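Local structure of fructuronate-tagaturonate epimerase UxaE from Cohnella laeviribosi in complex with 1 glycerol (Cohnella laeviribosi, 6IL9) at residues 200-205 with 240-245; 211-216 with 288-293; 282-287 with 327-332; 159-164 with 271-276; 306-309 with 315-318. The protein probably interconverts fructuronate and tagaturonate by epimerisation at a zinc-containing site in a TIM barrel. All blocks are in the same frame, centred on the assembly; numbering follows the deposited sequence.

Overall arrangement
Following the chain from the N terminus, residues 159-164 open the longest loop, which interaction 4 closes at the zinc site with 271-276. Interaction 1 sits wholly within that loop, joining helix 196-204 to helix 234-259. Interaction 2 starts between the two segments of interaction 1 and ends on helix 281-293, so it crosses interactions 1, 3 and 4. Interaction 3 opens on the same helix, after interaction 4 has closed, and ties it to helix 319-336; interaction 5 is a short hairpin-like loop enclosed by it. Interactions 1, 2 and 3 touch one another among the outer helices, whereas interaction 4 joins the end of one barrel strand to the loop after another, and interaction 5 lies in a loop after a third.

Interaction 1 of 5, residues 200-205 with 240-245; sequences KRKYEE and DVLVYR
Leu242 carries most of this contact, reaching from helix 234-259 across to the backbone and lysine stem of helix 196-204. The contact is van der Waals throughout; no hydrogen bond spans the two segments. The two methyls of Leu242 divide the work. CD1 lies 3.8 Å from the backbone N of Tyr203 and also meets Lys202 CB, while CD2 comes to 3.5 Å from CG of Lys202 and 3.8 Å from CA of Tyr203. A branched leucine suits this place because it can spread over a helix surface on two fronts. The torsions help: CG stands anti to the carbonyl carbon (chi1 -67°) and the chain then runs straight on, which carries the methyls outward. Lys202 bends at several of its torsions and curls round the same CD2, bringing its CE to 4.0 Å from that methyl, so its aliphatic stem serves as a hydrophobic surface.

The aromatic contact is looser. Tyr203 presents the edge of its ring to Val241, with CE1 4.1 Å from CB of the valine. The beta-branched side chain offers a compact block, which Leu206 and Tyr214 also touch.

The polar end of the tyrosine is satisfied elsewhere: its OH is hydrogen-bonded to Glu215 of helix 208-218, which lets a buried ring keep its hydroxyl.

The axes of 200-204 and 240-245 approach to 9.9 Å at 61°, a steeply crossed helix packing in which a short helix in the excursion after barrel strand 178-182 rests on a long helix of the TIM barrel's outer layer.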
# COMPACT_ATOMS: atom_id res chain seq x y z
N LYS A 200 2.11 11.06 -36.30
CA LYS A 200 1.24 11.91 -37.11
C LYS A 200 0.23 11.09 -37.91
O LYS A 200 -0.90 11.54 -38.12
CB LYS A 200 2.08 12.77 -38.05
CG LYS A 200 1.28 13.55 -39.07
CD LYS A 200 0.87 14.91 -38.53
CE LYS A 200 1.86 15.97 -38.96
NZ LYS A 200 1.94 16.07 -40.44
N ARG A 201 0.60 9.87 -38.32
CA ARG A 201 -0.31 9.06 -39.12
C ARG A 201 -1.41 8.45 -38.26
O ARG A 201 -2.60 8.50 -38.61
CB ARG A 201 0.46 7.95 -39.84
CG ARG A 201 0.35 7.99 -41.35
CD ARG A 201 1.67 7.63 -41.99
NE ARG A 201 2.32 6.50 -41.33
CZ ARG A 201 3.64 6.41 -41.17
NH1 ARG A 201 4.18 5.36 -40.56
NH2 ARG A 201 4.42 7.38 -41.62
N LYS A 202 -1.03 7.83 -37.14
CA LYS A 202 -2.02 7.29 -36.22
C LYS A 202 -2.90 8.41 -35.66
O LYS A 202 -4.11 8.23 -35.49
CB LYS A 202 -1.31 6.51 -35.11
CG LYS A 202 -2.21 5.96 -34.01
CD LYS A 202 -3.50 5.35 -34.55
CE LYS A 202 -4.63 5.55 -33.56
NZ LYS A 202 -5.52 6.69 -33.92
N TYR A 203 -2.30 9.58 -35.41
CA TYR A 203 -3.06 10.72 -34.92
C TYR A 203 -4.14 11.14 -35.92
O TYR A 203 -5.25 11.52 -35.53
CB TYR A 203 -2.13 11.90 -34.63
CG TYR A 203 -2.81 13.16 -34.15
CD1 TYR A 203 -3.14 13.33 -32.80
CD2 TYR A 203 -3.10 14.20 -35.02
CE1 TYR A 203 -3.77 14.48 -32.36
CE2 TYR A 203 -3.72 15.36 -34.59
CZ TYR A 203 -4.04 15.50 -33.25
OH TYR A 203 -4.66 16.64 -32.82
N GLU A 204 -3.83 11.05 -37.22
CA GLU A 204 -4.78 11.52 -38.23
C GLU A 204 -5.97 10.58 -38.40
O GLU A 204 -6.98 10.98 -38.99
CB GLU A 204 -4.08 11.73 -39.57
CG GLU A 204 -3.14 12.93 -39.60
CD GLU A 204 -3.85 14.26 -39.77
OE1 GLU A 204 -3.17 15.25 -40.12
OE2 GLU A 204 -5.08 14.32 -39.56
N GLU A 205 -5.88 9.35 -37.90
CA GLU A 205 -7.03 8.44 -37.90
C GLU A 205 -8.05 8.78 -36.81
O GLU A 205 -9.14 8.21 -36.81
CB GLU A 205 -6.56 7.00 -37.73
CG GLU A 205 -5.52 6.58 -38.76
CD GLU A 205 -5.21 5.10 -38.72
OE1 GLU A 205 -4.69 4.59 -39.73
OE2 GLU A 205 -5.48 4.46 -37.69
N ASP A 240 1.26 12.75 -27.21
CA ASP A 240 0.55 12.72 -25.93
C ASP A 240 -0.88 12.22 -26.09
O ASP A 240 -1.36 11.41 -25.29
CB ASP A 240 0.53 14.11 -25.29
CG ASP A 240 1.82 14.43 -24.55
OD1 ASP A 240 2.59 13.49 -24.26
OD2 ASP A 240 2.03 15.62 -24.25
N VAL A 241 -1.59 12.70 -27.12
CA VAL A 241 -2.96 12.25 -27.35
C VAL A 241 -2.98 10.75 -27.62
O VAL A 241 -3.80 10.00 -27.06
CB VAL A 241 -3.61 13.05 -28.50
CG1 VAL A 241 -4.99 12.49 -28.86
CG2 VAL A 241 -3.72 14.52 -28.12
N LEU A 242 -2.07 10.26 -28.47
CA LEU A 242 -2.07 8.84 -28.80
C LEU A 242 -1.75 7.97 -27.59
O LEU A 242 -2.33 6.90 -27.41
CB LEU A 242 -1.07 8.56 -29.92
CG LEU A 242 -1.43 9.17 -31.27
CD1 LEU A 242 -0.34 8.86 -32.29
CD2 LEU A 242 -2.77 8.62 -31.74
N VAL A 243 -0.81 8.42 -26.74
CA VAL A 243 -0.38 7.59 -25.62
C VAL A 243 -1.46 7.53 -24.54
O VAL A 243 -1.69 6.48 -23.93
CB VAL A 243 0.95 8.12 -25.05
CG1 VAL A 243 1.33 7.34 -23.79
CG2 VAL A 243 2.06 7.99 -26.10
N TYR A 244 -2.14 8.65 -24.29
CA TYR A 244 -2.93 8.82 -23.07
C TYR A 244 -4.43 8.95 -23.27
O TYR A 244 -5.16 8.80 -22.28
CB TYR A 244 -2.43 10.05 -22.29
CG TYR A 244 -1.03 9.87 -21.75
CD1 TYR A 244 -0.79 9.09 -20.63
CD2 TYR A 244 0.06 10.47 -22.38
CE1 TYR A 244 0.50 8.90 -20.15
CE2 TYR A 244 1.35 10.29 -21.90
CZ TYR A 244 1.56 9.51 -20.78
OH TYR A 244 2.83 9.32 -20.30
N ARG A 245 -4.94 9.21 -24.48
CA ARG A 245 -6.36 9.54 -24.63
C ARG A 245 -7.25 8.41 -24.13
O ARG A 245 -8.22 8.66 -23.40
CB ARG A 245 -6.71 9.87 -26.08
CG ARG A 245 -8.20 10.12 -26.27
CD ARG A 245 -8.57 10.51 -27.69
NE ARG A 245 -9.96 10.15 -27.99
CZ ARG A 245 -11.03 10.84 -27.61
NH1 ARG A 245 -10.91 11.95 -26.89
NH2 ARG A 245 -12.24 10.41 -27.93

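Interaction 2 of 5, residues 211-216 with 288-293; sequences RSHYEA and ASELIG
The shortest polar bond here runs from NE2 of His213 to OE1 of Glu290, 2.7 Å long and nearly straight at 169°. It is a histidine-carboxylate hydrogen bond linking helix 208-218 to helix 281-293 on the outside of the TIM barrel. The two side chains approach from opposite directions. The oxygen lies close to the imidazole plane, as an N-H donor requires, and is met on its syn side, somewhat out of the carboxylate plane. Ring and carboxylate are themselves turned 73° apart, so the edge of the ring meets the oxygen while the two planes stay steeply turned. CG of His213 stands anti to the backbone N (chi1 165°), which throws the ring across toward the other helix.

The second carboxylate oxygen, OE2, takes a salt bridge from Lys217 and a hydrogen bond from Tyr218. A glutamate suits this buried place because its two oxygens serve three donors, and the lysine probably helps to offset its charge. With an alanine in place of Glu290, His213 NE2 and the Tyr218 hydroxyl would probably lose their acceptor and Lys217 its counter-charge.

Tyr214, next to the histidine on the helix, lies under it: CD2 of His213 stands 3.8 Å above the tyrosine ring plane, toward its rim. The tyrosine also meets the glutamate obliquely, with CE1 of Tyr214 3.8 Å from the carboxylate carbon CD and OH of Tyr214 3.7 Å from CG of Glu290.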
# COMPACT_ATOMS: atom_id res chain seq x y z
N ARG A 211 -9.43 15.79 -32.64
CA ARG A 211 -8.24 16.54 -33.01
C ARG A 211 -8.47 18.04 -32.85
O ARG A 211 -7.56 18.77 -32.44
CB ARG A 211 -7.83 16.18 -34.43
CG ARG A 211 -7.36 14.74 -34.56
CD ARG A 211 -6.76 14.46 -35.92
NE ARG A 211 -7.77 13.97 -36.87
CZ ARG A 211 -8.34 14.73 -37.80
NH1 ARG A 211 -8.03 16.01 -37.90
NH2 ARG A 211 -9.24 14.20 -38.62
N SER A 212 -9.69 18.50 -33.10
CA SER A 212 -9.99 19.92 -32.90
C SER A 212 -9.98 20.28 -31.42
O SER A 212 -9.45 21.33 -31.03
CB SER A 212 -11.34 20.26 -33.53
OG SER A 212 -11.94 21.37 -32.89
N HIS A 213 -10.54 19.41 -30.57
CA HIS A 213 -10.56 19.69 -29.13
C HIS A 213 -9.15 19.85 -28.59
O HIS A 213 -8.86 20.81 -27.86
CB HIS A 213 -11.30 18.57 -28.39
CG HIS A 213 -11.06 18.57 -26.90
ND1 HIS A 213 -11.73 19.42 -26.04
CD2 HIS A 213 -10.24 17.82 -26.13
CE1 HIS A 213 -11.32 19.19 -24.80
NE2 HIS A 213 -10.42 18.23 -24.83
N TYR A 214 -8.25 18.92 -28.93
CA TYR A 214 -6.91 18.99 -28.38
C TYR A 214 -6.12 20.13 -28.99
O TYR A 214 -5.39 20.84 -28.28
CB TYR A 214 -6.19 17.66 -28.58
CG TYR A 214 -6.55 16.67 -27.51
CD1 TYR A 214 -5.96 16.74 -26.25
CD2 TYR A 214 -7.51 15.69 -27.73
CE1 TYR A 214 -6.29 15.86 -25.26
CE2 TYR A 214 -7.85 14.79 -26.72
CZ TYR A 214 -7.24 14.88 -25.49
OH TYR A 214 -7.55 14.00 -24.47
N GLU A 215 -6.26 20.35 -30.30
CA GLU A 215 -5.47 21.41 -30.93
C GLU A 215 -5.91 22.79 -30.46
O GLU A 215 -5.07 23.65 -30.17
CB GLU A 215 -5.54 21.27 -32.45
CG GLU A 215 -4.74 20.08 -32.93
CD GLU A 215 -5.11 19.65 -34.33
OE1 GLU A 215 -4.86 18.47 -34.68
OE2 GLU A 215 -5.64 20.49 -35.07
N ALA A 216 -7.23 23.01 -30.32
CA ALA A 216 -7.71 24.30 -29.87
C ALA A 216 -7.28 24.61 -28.44
O ALA A 216 -7.18 25.78 -28.06
CB ALA A 216 -9.24 24.37 -29.97
N ALA A 288 -3.90 15.71 -16.55
CA ALA A 288 -4.59 16.38 -15.45
C ALA A 288 -5.54 17.44 -15.97
O ALA A 288 -6.69 17.54 -15.51
CB ALA A 288 -3.56 17.01 -14.50
N SER A 289 -5.11 18.22 -16.96
CA SER A 289 -5.96 19.28 -17.50
C SER A 289 -7.24 18.70 -18.08
O SER A 289 -8.32 19.28 -17.91
CB SER A 289 -5.19 20.06 -18.56
OG SER A 289 -5.93 21.19 -18.98
N GLU A 290 -7.14 17.57 -18.77
CA GLU A 290 -8.33 16.96 -19.34
C GLU A 290 -9.27 16.45 -18.27
O GLU A 290 -10.49 16.59 -18.38
CB GLU A 290 -7.95 15.81 -20.28
CG GLU A 290 -7.27 16.28 -21.54
CD GLU A 290 -8.10 17.30 -22.29
OE1 GLU A 290 -9.19 16.94 -22.82
OE2 GLU A 290 -7.68 18.47 -22.34
N LEU A 291 -8.72 15.81 -17.24
CA LEU A 291 -9.56 15.29 -16.17
C LEU A 291 -10.22 16.41 -15.39
O LEU A 291 -11.42 16.37 -15.11
CB LEU A 291 -8.72 14.43 -15.23
CG LEU A 291 -8.13 13.19 -15.87
CD1 LEU A 291 -7.18 12.55 -14.90
CD2 LEU A 291 -9.24 12.23 -16.25
N ILE A 292 -9.44 17.42 -15.01
CA ILE A 292 -9.99 18.51 -14.23
C ILE A 292 -11.04 19.26 -15.05
O ILE A 292 -12.09 19.68 -14.53
CB ILE A 292 -8.86 19.43 -13.73
CG1 ILE A 292 -7.87 18.62 -12.88
CG2 ILE A 292 -9.40 20.53 -12.90
CD1 ILE A 292 -8.44 18.06 -11.61
N GLY A 293 -10.82 19.37 -16.36
CA GLY A 293 -11.82 19.96 -17.23
C GLY A 293 -13.13 19.19 -17.26
O GLY A 293 -14.19 19.77 -17.52

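Interaction 3 of 5, residues 282-287 with 327-332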
# COMPACT_ATOMS: atom_id res chain seq x y z
N GLY A 282 5.13 17.20 -19.18
CA GLY A 282 4.17 17.79 -20.10
C GLY A 282 2.97 16.88 -20.37
O GLY A 282 1.84 17.36 -20.53
N SER A 283 3.21 15.57 -20.44
CA SER A 283 2.10 14.63 -20.60
C SER A 283 1.23 14.62 -19.35
O SER A 283 -0.01 14.57 -19.44
CB SER A 283 2.63 13.23 -20.88
OG SER A 283 3.57 13.26 -21.94
N HIS A 284 1.87 14.66 -18.18
CA HIS A 284 1.15 14.77 -16.91
C HIS A 284 0.22 15.97 -16.91
O HIS A 284 -0.96 15.87 -16.53
CB HIS A 284 2.20 14.84 -15.80
CG HIS A 284 1.66 15.08 -14.42
ND1 HIS A 284 2.48 15.37 -13.36
CD2 HIS A 284 0.40 15.06 -13.93
CE1 HIS A 284 1.76 15.52 -12.27
NE2 HIS A 284 0.49 15.35 -12.59
N PHE A 285 0.72 17.13 -17.35
CA PHE A 285 -0.12 18.32 -17.44
C PHE A 285 -1.35 18.07 -18.30
O PHE A 285 -2.47 18.45 -17.94
CB PHE A 285 0.68 19.50 -17.99
CG PHE A 285 -0.12 20.77 -18.09
CD1 PHE A 285 -0.28 21.60 -16.99
CD2 PHE A 285 -0.74 21.12 -19.28
CE1 PHE A 285 -1.02 22.76 -17.07
CE2 PHE A 285 -1.49 22.27 -19.37
CZ PHE A 285 -1.63 23.10 -18.26
N LEU A 286 -1.16 17.46 -19.48
CA LEU A 286 -2.29 17.24 -20.38
C LEU A 286 -3.32 16.31 -19.75
O LEU A 286 -4.53 16.58 -19.81
CB LEU A 286 -1.79 16.69 -21.71
CG LEU A 286 -2.87 16.40 -22.76
CD1 LEU A 286 -2.40 16.86 -24.14
CD2 LEU A 286 -3.19 14.92 -22.80
N VAL A 287 -2.87 15.21 -19.15
CA VAL A 287 -3.79 14.27 -18.52
C VAL A 287 -4.59 14.98 -17.44
O VAL A 287 -5.83 14.91 -17.41
CB VAL A 287 -3.02 13.06 -17.95
CG1 VAL A 287 -3.94 12.20 -17.07
CG2 VAL A 287 -2.40 12.24 -19.08
N ALA A 327 10.36 18.58 -9.83
CA ALA A 327 9.98 19.97 -9.64
C ALA A 327 8.75 20.32 -10.48
O ALA A 327 7.81 20.96 -9.97
CB ALA A 327 11.15 20.89 -9.99
N VAL A 328 8.73 19.91 -11.75
CA VAL A 328 7.60 20.21 -12.62
C VAL A 328 6.38 19.37 -12.23
O VAL A 328 5.26 19.89 -12.16
CB VAL A 328 7.98 19.99 -14.09
CG1 VAL A 328 6.90 20.57 -14.98
CG2 VAL A 328 9.31 20.66 -14.38
N HIS A 329 6.58 18.07 -12.00
CA HIS A 329 5.49 17.20 -11.57
C HIS A 329 4.80 17.76 -10.34
O HIS A 329 3.56 17.78 -10.26
CB HIS A 329 6.00 15.79 -11.24
CG HIS A 329 6.34 14.95 -12.43
ND1 HIS A 329 5.47 14.77 -13.48
CD2 HIS A 329 7.43 14.20 -12.70
CE1 HIS A 329 6.02 13.96 -14.37
NE2 HIS A 329 7.21 13.60 -13.92
N ALA A 330 5.59 18.22 -9.36
CA ALA A 330 5.02 18.76 -8.13
C ALA A 330 4.27 20.06 -8.38
O ALA A 330 3.25 20.33 -7.74
CB ALA A 330 6.12 18.99 -7.09
N ALA A 331 4.78 20.88 -9.30
CA ALA A 331 4.10 22.13 -9.64
C ALA A 331 2.77 21.87 -10.32
O ALA A 331 1.79 22.60 -10.09
CB ALA A 331 5.00 22.99 -10.53
N ILE A 332 2.71 20.84 -11.17
CA ILE A 332 1.46 20.47 -11.83
C ILE A 332 0.43 20.02 -10.81
O ILE A 332 -0.74 20.43 -10.85
CB ILE A 332 1.71 19.38 -12.89
CG1 ILE A 332 2.57 19.94 -14.01
CG2 ILE A 332 0.37 18.82 -13.41
CD1 ILE A 332 3.25 18.84 -14.83
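His284 reaches from helix 281-293 between two side chains of helix 319-336, meeting His329 at its edge and Ile332 over one face. The imidazole rings stand rim to rim, neither covering the other, with centroids 5.2 Å apart and planes at 35°. Each ring turns its ND1 toward the other, and the two nitrogens share a hydrogen bond of 3.1 Å.

Ile332 slides past His284 in the opposite direction and lays a methyl on the ring. Its CG2 is 3.7 Å from the His284 ring centroid and only 14° off the ring normal, a CH-pi contact. That methyl stands anti to the backbone N, while CG1 is anti to the carbonyl carbon (chi1 -66°); the branching therefore lets one residue serve two partners. The other arm carries CD1 to 4.1 Å from CB of Phe285, whose ring edge faces CG1 and whose ring also packs against strands 221-225 and 228-232.

Over 282-287 and 327-332 the helix axes run almost parallel, 9.7 Å apart, as expected of successive outer helices of a TIM barrel. His329 and His284 also touch Leu340 of strand 339-342.

The chemistry limits the protons. NE2 of His284 is hydrogen-bonded to Tyr338 OH, so both its ring nitrogens are engaged. Either ND1 could be the donor, but one must give and the other accept; the pair is therefore likely to share a single proton at this bond, and two cationic rings would be improbable.

Interaction 4 of 5, residues 159-164 with 271-276; sequences GDHLKK and SIDETL. With ZN (zinc ion), chain C.
The zinc site of the TIM barrel joins His161, at the end of strand 156-162, to Asp273, in the loop after strand 267-271. NE2 of His161 and OD2 of Asp273 each bind zinc at 2.4 Å, a water binds at 2.3 Å from the metal, and His343 completes the set. Imidazole nitrogen and carboxylate oxygen are both common ligands for this ion.

A second shell sets the first. Ser271 OG donates to Asp273 OD1 at 2.7 Å, while OD2 faces the metal, so the carboxylate is held from both oxygens. CG of Asp273 lies between its backbone N and carbonyl carbon (chi1 65°), which swings the group back toward the serine and the zinc. Were Ser271 an alanine, OD1 of Asp273 would lose this donor and its carboxylate would probably be freer to turn at the zinc. On the histidine side, ND1 of His161 is hydrogen-bonded to Asp182, which fixes the ring's rotation and points NE2 at the metal.

Glu274 comes obliquely to the same ring, OE1 at 3.3 Å from CE1 of His161, the carboxylate plane 45° from the ring. Its OE2 takes a weak hydrogen bond from the zinc water.

A bound glycerol, probably from the crystallisation liquor, lies beside His161 and is hydrogen-bonded to Asp160. Strand 178-182 runs between strands 156-162 and 267-271, its backbone hydrogen-bonded to Gly159 and Leu162 on one edge and to Ser271 on the other.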
# COMPACT_ATOMS: atom_id res chain seq x y z
N GLY A 159 -8.00 0.37 -1.97
CA GLY A 159 -8.10 -0.69 -2.95
C GLY A 159 -7.05 -0.44 -4.01
O GLY A 159 -7.27 0.35 -4.94
N ASP A 160 -5.90 -1.07 -3.87
CA ASP A 160 -4.71 -0.70 -4.62
C ASP A 160 -4.69 -1.42 -5.96
O ASP A 160 -5.08 -2.58 -6.06
CB ASP A 160 -3.47 -1.07 -3.79
CG ASP A 160 -2.18 -0.62 -4.43
OD1 ASP A 160 -2.20 0.34 -5.23
OD2 ASP A 160 -1.14 -1.24 -4.14
N HIS A 161 -4.25 -0.70 -7.00
CA HIS A 161 -4.03 -1.28 -8.33
C HIS A 161 -5.26 -1.98 -8.87
O HIS A 161 -5.17 -3.09 -9.42
CB HIS A 161 -2.87 -2.27 -8.30
CG HIS A 161 -1.54 -1.65 -8.60
ND1 HIS A 161 -1.22 -1.15 -9.84
CD2 HIS A 161 -0.46 -1.47 -7.81
CE1 HIS A 161 0.00 -0.66 -9.80
NE2 HIS A 161 0.49 -0.86 -8.59
N LEU A 162 -6.42 -1.33 -8.75
CA LEU A 162 -7.65 -1.88 -9.31
C LEU A 162 -7.72 -1.62 -10.81
O LEU A 162 -7.39 -0.54 -11.30
CB LEU A 162 -8.87 -1.27 -8.62
CG LEU A 162 -8.97 -1.30 -7.09
CD1 LEU A 162 -10.19 -0.52 -6.65
CD2 LEU A 162 -9.03 -2.72 -6.56
N LYS A 163 -8.18 -2.64 -11.54
CA LYS A 163 -8.29 -2.61 -13.00
C LYS A 163 -9.67 -2.99 -13.49
O LYS A 163 -10.13 -2.44 -14.49
CB LYS A 163 -7.26 -3.57 -13.64
CG LYS A 163 -5.80 -3.22 -13.39
CD LYS A 163 -4.86 -4.24 -14.03
CE LYS A 163 -3.51 -4.30 -13.30
NZ LYS A 163 -3.05 -5.70 -13.03
N LYS A 164 -10.34 -3.92 -12.82
CA LYS A 164 -11.60 -4.47 -13.30
C LYS A 164 -12.75 -3.86 -12.53
O LYS A 164 -12.66 -3.64 -11.32
CB LYS A 164 -11.61 -6.00 -13.15
CG LYS A 164 -10.49 -6.69 -13.88
CD LYS A 164 -10.81 -8.17 -14.08
CE LYS A 164 -10.01 -8.76 -15.24
NZ LYS A 164 -10.07 -7.92 -16.47
N SER A 271 -3.37 5.88 -11.24
CA SER A 271 -2.06 5.24 -11.26
C SER A 271 -1.66 4.95 -12.70
O SER A 271 -2.40 4.28 -13.44
CB SER A 271 -2.08 3.97 -10.41
OG SER A 271 -1.12 3.02 -10.86
N ILE A 272 -0.52 5.49 -13.11
CA ILE A 272 0.07 5.16 -14.39
C ILE A 272 1.56 4.88 -14.16
O ILE A 272 2.39 5.16 -15.03
CB ILE A 272 -0.15 6.28 -15.43
CG1 ILE A 272 0.32 7.63 -14.89
CG2 ILE A 272 -1.63 6.36 -15.83
CD1 ILE A 272 0.10 8.76 -15.83
N ASP A 273 1.89 4.32 -12.99
CA ASP A 273 3.28 4.13 -12.61
C ASP A 273 3.86 2.81 -13.10
O ASP A 273 5.09 2.64 -13.05
CB ASP A 273 3.44 4.21 -11.09
CG ASP A 273 2.73 3.10 -10.37
OD1 ASP A 273 1.49 3.20 -10.20
OD2 ASP A 273 3.41 2.14 -9.97
N GLU A 274 3.03 1.87 -13.54
CA GLU A 274 3.51 0.62 -14.12
C GLU A 274 3.47 0.66 -15.65
O GLU A 274 3.04 -0.29 -16.30
CB GLU A 274 2.70 -0.56 -13.58
CG GLU A 274 2.54 -0.50 -12.07
CD GLU A 274 2.67 -1.85 -11.39
OE1 GLU A 274 1.82 -2.73 -11.65
OE2 GLU A 274 3.61 -2.03 -10.58
N THR A 275 3.92 1.78 -16.21
CA THR A 275 4.06 1.98 -17.65
C THR A 275 5.49 1.69 -18.06
O THR A 275 6.42 1.80 -17.26
CB THR A 275 3.66 3.42 -18.01
OG1 THR A 275 2.28 3.63 -17.70
CG2 THR A 275 3.85 3.71 -19.49
N LEU A 276 5.68 1.28 -19.32
CA LEU A 276 7.04 1.12 -19.82
C LEU A 276 7.69 2.46 -20.11
O LEU A 276 8.91 2.61 -19.96
CB LEU A 276 7.06 0.23 -21.06
CG LEU A 276 8.46 -0.16 -21.56
CD1 LEU A 276 9.17 -1.07 -20.56
CD2 LEU A 276 8.39 -0.80 -22.94
ZN ZN C . 1.91 1.04 -8.46
O HOH W 1 3.44 -0.40 -7.54

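Interaction 5 of 5, residues 306-309 with 315-318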
# COMPACT_ATOMS: atom_id res chain seq x y z
N ILE A 306 11.09 9.37 -14.18
CA ILE A 306 12.33 9.05 -14.86
C ILE A 306 13.22 8.19 -13.96
O ILE A 306 13.26 8.38 -12.74
CB ILE A 306 13.03 10.35 -15.30
CG1 ILE A 306 14.16 10.04 -16.26
CG2 ILE A 306 13.51 11.15 -14.09
CD1 ILE A 306 13.67 9.59 -17.62
N GLY A 307 13.90 7.21 -14.55
CA GLY A 307 14.66 6.23 -13.78
C GLY A 307 13.82 5.00 -13.46
O GLY A 307 12.84 4.70 -14.14
N GLU A 308 14.23 4.27 -12.42
CA GLU A 308 13.49 3.08 -12.03
C GLU A 308 13.24 3.04 -10.53
O GLU A 308 14.12 3.37 -9.73
CB GLU A 308 14.23 1.80 -12.42
CG GLU A 308 14.51 1.68 -13.90
CD GLU A 308 15.20 0.36 -14.20
OE1 GLU A 308 14.64 -0.69 -13.84
OE2 GLU A 308 16.30 0.40 -14.79
N PHE A 309 12.04 2.61 -10.17
CA PHE A 309 11.59 2.38 -8.79
C PHE A 309 11.29 0.89 -8.66
O PHE A 309 10.13 0.49 -8.77
CB PHE A 309 10.33 3.22 -8.45
CG PHE A 309 10.61 4.65 -8.08
CD1 PHE A 309 11.10 5.56 -9.01
CD2 PHE A 309 10.32 5.09 -6.80
CE1 PHE A 309 11.33 6.88 -8.64
CE2 PHE A 309 10.55 6.41 -6.42
CZ PHE A 309 11.06 7.31 -7.35
N TYR A 315 16.53 4.14 -5.40
CA TYR A 315 16.36 4.64 -6.77
C TYR A 315 17.49 4.21 -7.71
O TYR A 315 18.66 4.15 -7.32
CB TYR A 315 16.30 6.17 -6.72
CG TYR A 315 16.12 6.85 -8.06
CD1 TYR A 315 14.92 6.77 -8.75
CD2 TYR A 315 17.15 7.62 -8.61
CE1 TYR A 315 14.75 7.41 -9.96
CE2 TYR A 315 16.99 8.26 -9.81
CZ TYR A 315 15.78 8.16 -10.50
OH TYR A 315 15.60 8.80 -11.71
N ILE A 316 17.13 3.91 -8.96
CA ILE A 316 18.08 3.68 -10.04
C ILE A 316 17.96 4.84 -11.02
O ILE A 316 16.88 5.09 -11.56
CB ILE A 316 17.83 2.35 -10.77
CG1 ILE A 316 18.10 1.15 -9.86
CG2 ILE A 316 18.75 2.23 -11.99
CD1 ILE A 316 17.56 -0.16 -10.42
N GLY A 317 19.08 5.52 -11.28
CA GLY A 317 19.06 6.56 -12.29
C GLY A 317 19.86 7.76 -11.85
O GLY A 317 20.71 7.68 -10.96
N ASP A 318 19.59 8.89 -12.50
CA ASP A 318 20.31 10.14 -12.29
C ASP A 318 19.41 11.02 -11.43
O ASP A 318 18.39 11.53 -11.91
CB ASP A 318 20.63 10.80 -13.64
CG ASP A 318 21.35 12.14 -13.51
OD1 ASP A 318 21.45 12.68 -12.39
OD2 ASP A 318 21.80 12.65 -14.55
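A hairpin-like loop closed by a single antiparallel bridge, between barrel strand 300-302 and helix 319-336, brings Glu308 alongside Ile316. They form a hydrogen-bonded pair: Glu308 N gives to Ile316 O at 2.9 Å, and Ile316 N returns to Glu308 O at 3.2 Å. On one side of the bridge CB of Glu308 and CB of Ile316 meet at 4.0 Å; the glutamate's OE1 goes to Gln310.

Tyr315 works the other side. Its OH donates to Ile306 O over 2.6 Å, coming from above the carbonyl plane at a C=O...O angle of 117°, with that oxygen at the edge of the ring. CG of the tyrosine is anti to the backbone N (chi1 180°), which lays the ring beside residues 306-308. Gly307 has to be a glycine: its backbone angles would press any CB against the preceding carbonyl, and that CB would collide with Tyr315 OH. Gly317 opposite is equally restricted.

Phe309 meets the tyrosine obliquely, ring planes 68° apart, with CE1 of Phe309 3.6 Å from CD1 of Tyr315. Phenylalanine offers a flat apolar ring, while the tyrosine adds a hydroxyl that can reach Ile306 O; Phe322 of helix 319-336 also meets the tyrosine. Asp318, at the N-cap, leads into that helix through a weak bond to Ala320.

Lying between strand 300-302 and helix 319-336, with the Phe309 side chain about 9 Å from the zinc, the loop is one of the beta-alpha loops that rim the active-site end of a TIM barrel.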